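Local coordinates for virulent strain associated lipoprotein (Borreliella spielmanii A14S, PDB 6FZZ) that is an outer surface lipoprotein of the PFam54 family and probably binds glutathione, as its Borrelia burgdorferi relative BBE31 does, at residues L51-L56 and E64-N69; L56-E61 and E71-Y76. All blocks are in the same frame, centred on the assembly; numbering follows the deposited sequence.

Contact 1 folds the long connection between helix 15-41 and helix 71-83 back upon itself, and contact 2 lays it on the start of helix 71-83; their centres lie about 8 Å apart. All four segments fall within the Borrelia Bbcrasp-1 domain range of this chain, itself part of a longer lipoprotein. The segments alternate in sequence and share Leu-56: its carbonyl and CB serve contact 1, its CD1 contact 2. Two bridges tie them: Thr-65 O lies 2.7 Å from Ser-73 OG, a probable hydrogen bond, and Glu-64 OE1 forms a 2.8 Å salt bridge with Arg-72 NH2. A tetraethylene glycol, probably from the crystallisation liquor, lies about 4 Å from the Leu-56 side chain and about 3 Å from that of Tyr-76.

Contact 1 (L51-L56 and E64-N69); sequences LAFKSL and ETVSDN
Leu-56 and Val-66 join the two segments through the backbone: Val-66 N donates to Leu-56 O at 2.9 Å, the donor standing nearly in line with the carbonyl (C=O...N 162°). The same oxygen also receives a CA-H...O contact from Thr-65 CA at 3.1 Å. A second, weak bond runs from Ser-67 N to Phe-53 O at 3.3 Å, the carbonyl belonging to the 3-10 segment 51-54. Across the contact, residues 65-68 form a type I beta turn that leads toward helix 71-83. Asp-68 braces this turn from its far end, because its OD2 accepts Thr-65 N at 2.8 Å on the anti side of the carboxylate, tilted 21° out of its plane. Thr-65 OG1 adds weak bonds to the turn, while its methyl CG2 rests on Lys-54 O. Val-66 divides its two methyls between two partners. CG1, set anti to the backbone N (chi1 165°), meets Phe-53 CD1 at 3.4 Å, approaching the ring obliquely; CG2 packs on Leu-56 CB at 3.7 Å. Tyr-76 of helix 71-83 touches both Leu-56 and Val-66. On the more open side the extended Lys-54 chain passes Ser-67, its CG lying 3.6 Å from Ser-67 CB, while Ser-67 OG turns to a hydrogen bond with Gln-47.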
loop_
_atom_site.group_PDB
_atom_site.type_symbol
_atom_site.label_atom_id
_atom_site.label_comp_id
_atom_site.label_asym_id
_atom_site.label_seq_id
_atom_site.Cartn_x
_atom_site.Cartn_y
_atom_site.Cartn_z
ATOM N N LEU A 51 -3.360 -6.020 15.535
ATOM C CA LEU A 51 -2.654 -7.068 16.268
ATOM C C LEU A 51 -1.844 -7.930 15.293
ATOM O O LEU A 51 -0.894 -8.621 15.717
ATOM C CB LEU A 51 -3.619 -7.953 17.047
ATOM C CG LEU A 51 -4.252 -7.484 18.388
ATOM C CD1 LEU A 51 -5.070 -8.651 18.979
ATOM C CD2 LEU A 51 -3.250 -7.033 19.438
ATOM N N ALA A 52 -2.212 -7.869 14.002
ATOM C CA ALA A 52 -1.502 -8.568 12.936
ATOM C C ALA A 52 -0.010 -8.305 12.912
ATOM O O ALA A 52 0.814 -9.220 12.544
ATOM C CB ALA A 52 -2.156 -8.232 11.613
ATOM N N PHE A 53 0.377 -7.080 13.311
ATOM C CA PHE A 53 1.797 -6.729 13.381
ATOM C C PHE A 53 2.605 -7.703 14.243
ATOM O O PHE A 53 3.767 -8.017 13.934
ATOM C CB PHE A 53 1.986 -5.295 13.883
ATOM C CG PHE A 53 1.496 -4.236 12.932
ATOM C CD1 PHE A 53 1.618 -4.388 11.540
ATOM C CD2 PHE A 53 0.994 -3.053 13.435
ATOM C CE1 PHE A 53 1.189 -3.395 10.672
ATOM C CE2 PHE A 53 0.584 -2.031 12.584
ATOM C CZ PHE A 53 0.678 -2.198 11.204
ATOM N N LYS A 54 1.990 -8.176 15.315
ATOM C CA LYS A 54 2.696 -9.063 16.268
ATOM C C LYS A 54 2.904 -10.446 15.680
ATOM O O LYS A 54 3.732 -11.166 16.170
ATOM C CB LYS A 54 1.937 -9.196 17.590
ATOM C CG LYS A 54 1.946 -7.935 18.387
ATOM C CD LYS A 54 1.052 -8.051 19.597
ATOM C CE LYS A 54 0.905 -6.705 20.295
ATOM N NZ LYS A 54 0.180 -6.874 21.590
ATOM N N SER A 55 2.224 -10.796 14.601
ATOM C CA SER A 55 2.413 -12.096 14.030
ATOM C C SER A 55 3.240 -12.081 12.730
ATOM O O SER A 55 3.320 -13.063 12.002
ATOM C CB SER A 55 1.039 -12.782 13.889
ATOM O OG SER A 55 0.685 -12.696 12.562
ATOM N N LEU A 56 3.872 -10.947 12.456
ATOM C CA LEU A 56 4.775 -10.787 11.326
ATOM C C LEU A 56 6.187 -10.681 11.923
ATOM O O LEU A 56 6.555 -9.684 12.551
ATOM C CB LEU A 56 4.411 -9.513 10.576
ATOM C CG LEU A 56 3.092 -9.542 9.729
ATOM C CD1 LEU A 56 2.708 -8.111 9.355
ATOM C CD2 LEU A 56 3.286 -10.391 8.481
ATOM N N GLU A 64 13.059 -9.571 14.907
ATOM C CA GLU A 64 11.988 -8.859 15.637
ATOM C C GLU A 64 10.638 -8.958 14.869
ATOM O O GLU A 64 10.597 -9.425 13.736
ATOM C CB GLU A 64 12.424 -7.394 15.941
ATOM C CG GLU A 64 12.310 -6.393 14.771
ATOM C CD GLU A 64 13.342 -6.484 13.634
ATOM O OE1 GLU A 64 13.962 -7.545 13.463
ATOM O OE2 GLU A 64 13.531 -5.469 12.857
ATOM N N THR A 65 9.537 -8.551 15.509
ATOM C CA THR A 65 8.248 -8.471 14.799
ATOM C C THR A 65 8.030 -7.062 14.218
ATOM O O THR A 65 8.744 -6.124 14.570
ATOM C CB THR A 65 7.012 -8.789 15.645
ATOM O OG1 THR A 65 6.849 -7.783 16.625
ATOM C CG2 THR A 65 7.128 -10.116 16.291
ATOM N N VAL A 66 7.059 -6.970 13.300
ATOM C CA VAL A 66 6.668 -5.687 12.731
ATOM C C VAL A 66 6.095 -4.805 13.846
ATOM O O VAL A 66 6.069 -3.554 13.748
ATOM C CB VAL A 66 5.683 -5.917 11.557
ATOM C CG1 VAL A 66 4.937 -4.630 11.150
ATOM C CG2 VAL A 66 6.460 -6.489 10.385
ATOM N N SER A 67 5.571 -5.437 14.911
ATOM C CA SER A 67 5.088 -4.672 16.040
ATOM C C SER A 67 6.234 -3.985 16.872
ATOM O O SER A 67 5.997 -2.969 17.552
ATOM C CB SER A 67 4.259 -5.572 17.006
ATOM O OG SER A 67 3.819 -4.730 18.036
ATOM N N ASP A 68 7.452 -4.522 16.815
ATOM C CA ASP A 68 8.581 -4.012 17.582
ATOM C C ASP A 68 9.070 -2.740 16.951
ATOM O O ASP A 68 8.755 -2.436 15.774
ATOM C CB ASP A 68 9.727 -5.003 17.634
ATOM C CG ASP A 68 9.430 -6.200 18.513
ATOM O OD1 ASP A 68 8.977 -5.956 19.638
ATOM O OD2 ASP A 68 9.592 -7.361 18.070
ATOM N N ASN A 69 9.872 -2.012 17.714
ATOM C CA ASN A 69 10.277 -0.702 17.302
ATOM C C ASN A 69 11.608 -0.580 16.584
ATOM O O ASN A 69 12.334 0.415 16.729
ATOM C CB ASN A 69 10.133 0.274 18.458
ATOM C CG ASN A 69 8.672 0.643 18.696
ATOM O OD1 ASN A 69 7.882 0.777 17.751
ATOM N ND2 ASN A 69 8.310 0.834 19.943
#

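Contact 2 (L56-E61 and E71-Y76); sequences LRWHEE and ERSKAY
Arg-72 lies flat over Trp-58, a worked example of a cation-pi stack: guanidinium and indole planes differ by only 4°, and CZ stands 3.9 Å from the centroid of the five-membered ring. The aliphatic part of the chain continues the cover, with Arg-72 CD 3.5 Å from the centroid of the six-membered ring in a CH-pi contact. With CG between the backbone N and the carbonyl carbon (chi1 65°) and the chain extended to NE, CG and CD pass over the indole face. At the ring edge Trp-58 NE1 donates to Ser-73 OG at 3.0 Å, almost in the indole plane; Ser-73 OG is also bonded to Thr-65 O, so two polar partners from the loop meet on one hydroxyl. Beyond the stack the contact loosens toward solvent. There Arg-72 NH2 donates to Glu-60 O at 2.9 Å, in the guanidinium plane but well above that of the carbonyl, and NH1 makes a salt bridge of weak hydrogen-bond geometry to Glu-60 OE1 at 3.1 Å. Glu-64 OE1, its strongest partner, meets NH2 as well; two carboxylates thus share one guanidinium, probably favouring its charged form. At the buried end, Leu-56 CD1 comes within 3.7 Å of Tyr-76 CE1, their side chains crossing at about a right angle. Phe-109 of helix 105-126 touches both residues and Asn-110 hydrogen-bonds Tyr-76 OH, so Leu-56 fills the seam between helices 71-83 and 105-126, while Trp-58 lies on the first.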
loop_
_atom_site.group_PDB
_atom_site.type_symbol
_atom_site.label_atom_id
_atom_site.label_comp_id
_atom_site.label_asym_id
_atom_site.label_seq_id
_atom_site.Cartn_x
_atom_site.Cartn_y
_atom_site.Cartn_z
ATOM N N LEU A 56 3.872 -10.947 12.456
ATOM C CA LEU A 56 4.775 -10.787 11.326
ATOM C C LEU A 56 6.187 -10.681 11.923
ATOM O O LEU A 56 6.555 -9.684 12.551
ATOM C CB LEU A 56 4.411 -9.513 10.576
ATOM C CG LEU A 56 3.092 -9.542 9.729
ATOM C CD1 LEU A 56 2.708 -8.111 9.355
ATOM C CD2 LEU A 56 3.286 -10.391 8.481
ATOM N N ARG A 57 6.981 -11.715 11.747
ATOM C CA ARG A 57 8.309 -11.745 12.360
ATOM C C ARG A 57 9.309 -11.800 11.202
ATOM O O ARG A 57 9.253 -12.686 10.303
ATOM C CB ARG A 57 8.415 -12.952 13.354
ATOM C CG ARG A 57 9.818 -13.039 13.963
ATOM C CD ARG A 57 9.978 -14.153 15.008
ATOM N NE ARG A 57 8.992 -13.971 16.055
ATOM C CZ ARG A 57 9.039 -13.060 17.014
ATOM N NH1 ARG A 57 10.068 -12.197 17.143
ATOM N NH2 ARG A 57 8.057 -13.044 17.879
ATOM N N TRP A 58 10.243 -10.859 11.198
ATOM C CA TRP A 58 11.297 -10.861 10.167
ATOM C C TRP A 58 12.149 -12.104 10.203
ATOM O O TRP A 58 12.502 -12.554 11.292
ATOM C CB TRP A 58 12.226 -9.723 10.376
ATOM C CG TRP A 58 11.591 -8.334 10.185
ATOM C CD1 TRP A 58 10.976 -7.603 11.122
ATOM C CD2 TRP A 58 11.517 -7.585 8.973
ATOM N NE1 TRP A 58 10.550 -6.391 10.613
ATOM C CE2 TRP A 58 10.834 -6.364 9.276
ATOM C CE3 TRP A 58 11.924 -7.833 7.650
ATOM C CZ2 TRP A 58 10.614 -5.354 8.325
ATOM C CZ3 TRP A 58 11.681 -6.820 6.695
ATOM C CH2 TRP A 58 11.021 -5.594 7.055
ATOM N N HIS A 59 12.534 -12.650 9.046
ATOM C CA HIS A 59 13.378 -13.848 9.089
ATOM C C HIS A 59 14.879 -13.580 9.382
ATOM O O HIS A 59 15.528 -14.363 10.075
ATOM C CB HIS A 59 13.188 -14.742 7.863
ATOM C CG HIS A 59 13.761 -16.111 8.063
ATOM N ND1 HIS A 59 15.001 -16.478 7.586
ATOM C CD2 HIS A 59 13.299 -17.174 8.766
ATOM C CE1 HIS A 59 15.256 -17.724 7.940
ATOM N NE2 HIS A 59 14.248 -18.163 8.674
ATOM N N GLU A 60 15.391 -12.432 8.961
ATOM C CA GLU A 60 16.759 -12.039 9.194
ATOM C C GLU A 60 16.910 -11.479 10.600
ATOM O O GLU A 60 15.947 -10.868 11.164
ATOM C CB GLU A 60 17.202 -10.978 8.173
ATOM C CG GLU A 60 16.709 -11.238 6.747
ATOM C CD GLU A 60 15.193 -10.991 6.552
ATOM O OE1 GLU A 60 14.558 -10.215 7.308
ATOM O OE2 GLU A 60 14.604 -11.624 5.650
ATOM N N GLU A 61 18.104 -11.678 11.165
ATOM C CA GLU A 61 18.461 -11.169 12.480
ATOM C C GLU A 61 18.190 -9.652 12.567
ATOM O O GLU A 61 18.421 -8.969 11.606
ATOM C CB GLU A 61 19.947 -11.465 12.814
ATOM C CG GLU A 61 20.263 -12.952 12.986
ATOM C CD GLU A 61 19.496 -13.635 14.129
ATOM O OE1 GLU A 61 19.108 -12.930 15.066
ATOM O OE2 GLU A 61 19.262 -14.867 14.074
ATOM N N GLU A 71 13.760 0.181 13.023
ATOM C CA GLU A 71 13.519 1.095 11.928
ATOM C C GLU A 71 12.790 0.412 10.790
ATOM O O GLU A 71 11.895 0.993 10.204
ATOM C CB GLU A 71 14.835 1.736 11.429
ATOM C CG GLU A 71 15.450 2.641 12.497
ATOM C CD GLU A 71 14.465 3.683 13.048
ATOM O OE1 GLU A 71 13.939 4.498 12.236
ATOM O OE2 GLU A 71 14.216 3.705 14.289
ATOM N N ARG A 72 13.157 -0.816 10.458
ATOM C CA ARG A 72 12.461 -1.462 9.363
ATOM C C ARG A 72 10.993 -1.815 9.742
ATOM O O ARG A 72 10.111 -1.810 8.882
ATOM C CB ARG A 72 13.247 -2.691 8.858
ATOM C CG ARG A 72 13.390 -3.830 9.819
ATOM C CD ARG A 72 14.146 -4.978 9.187
ATOM N NE ARG A 72 14.400 -6.018 10.199
ATOM C CZ ARG A 72 14.991 -7.179 9.954
ATOM N NH1 ARG A 72 15.323 -7.527 8.697
ATOM N NH2 ARG A 72 15.164 -8.058 10.957
ATOM N N SER A 73 10.741 -2.148 11.023
ATOM C CA SER A 73 9.404 -2.399 11.472
ATOM C C SER A 73 8.540 -1.131 11.396
ATOM O O SER A 73 7.386 -1.194 10.965
ATOM C CB SER A 73 9.393 -3.072 12.845
ATOM O OG SER A 73 9.757 -4.427 12.706
ATOM N N LYS A 74 9.056 -0.010 11.880
ATOM C CA LYS A 74 8.350 1.265 11.755
ATOM C C LYS A 74 7.993 1.590 10.303
ATOM O O LYS A 74 6.854 2.006 10.037
ATOM C CB LYS A 74 9.141 2.403 12.351
ATOM C CG LYS A 74 9.277 2.229 13.861
ATOM C CD LYS A 74 10.006 3.430 14.415
ATOM C CE LYS A 74 10.237 3.341 15.891
ATOM N NZ LYS A 74 10.981 4.592 16.206
ATOM N N ALA A 75 8.936 1.348 9.395
ATOM C CA ALA A 75 8.709 1.533 7.938
ATOM C C ALA A 75 7.558 0.655 7.435
ATOM O O ALA A 75 6.662 1.118 6.681
ATOM C CB ALA A 75 10.003 1.301 7.153
ATOM N N TYR A 76 7.565 -0.612 7.846
ATOM C CA TYR A 76 6.549 -1.591 7.401
ATOM C C TYR A 76 5.196 -1.075 7.935
ATOM O O TYR A 76 4.203 -1.057 7.216
ATOM C CB TYR A 76 6.876 -2.982 7.974
ATOM C CG TYR A 76 6.035 -4.117 7.494
ATOM C CD1 TYR A 76 4.657 -4.187 7.779
ATOM C CD2 TYR A 76 6.633 -5.192 6.787
ATOM C CE1 TYR A 76 3.896 -5.260 7.327
ATOM C CE2 TYR A 76 5.865 -6.232 6.305
ATOM C CZ TYR A 76 4.508 -6.266 6.604
ATOM O OH TYR A 76 3.802 -7.328 6.149
#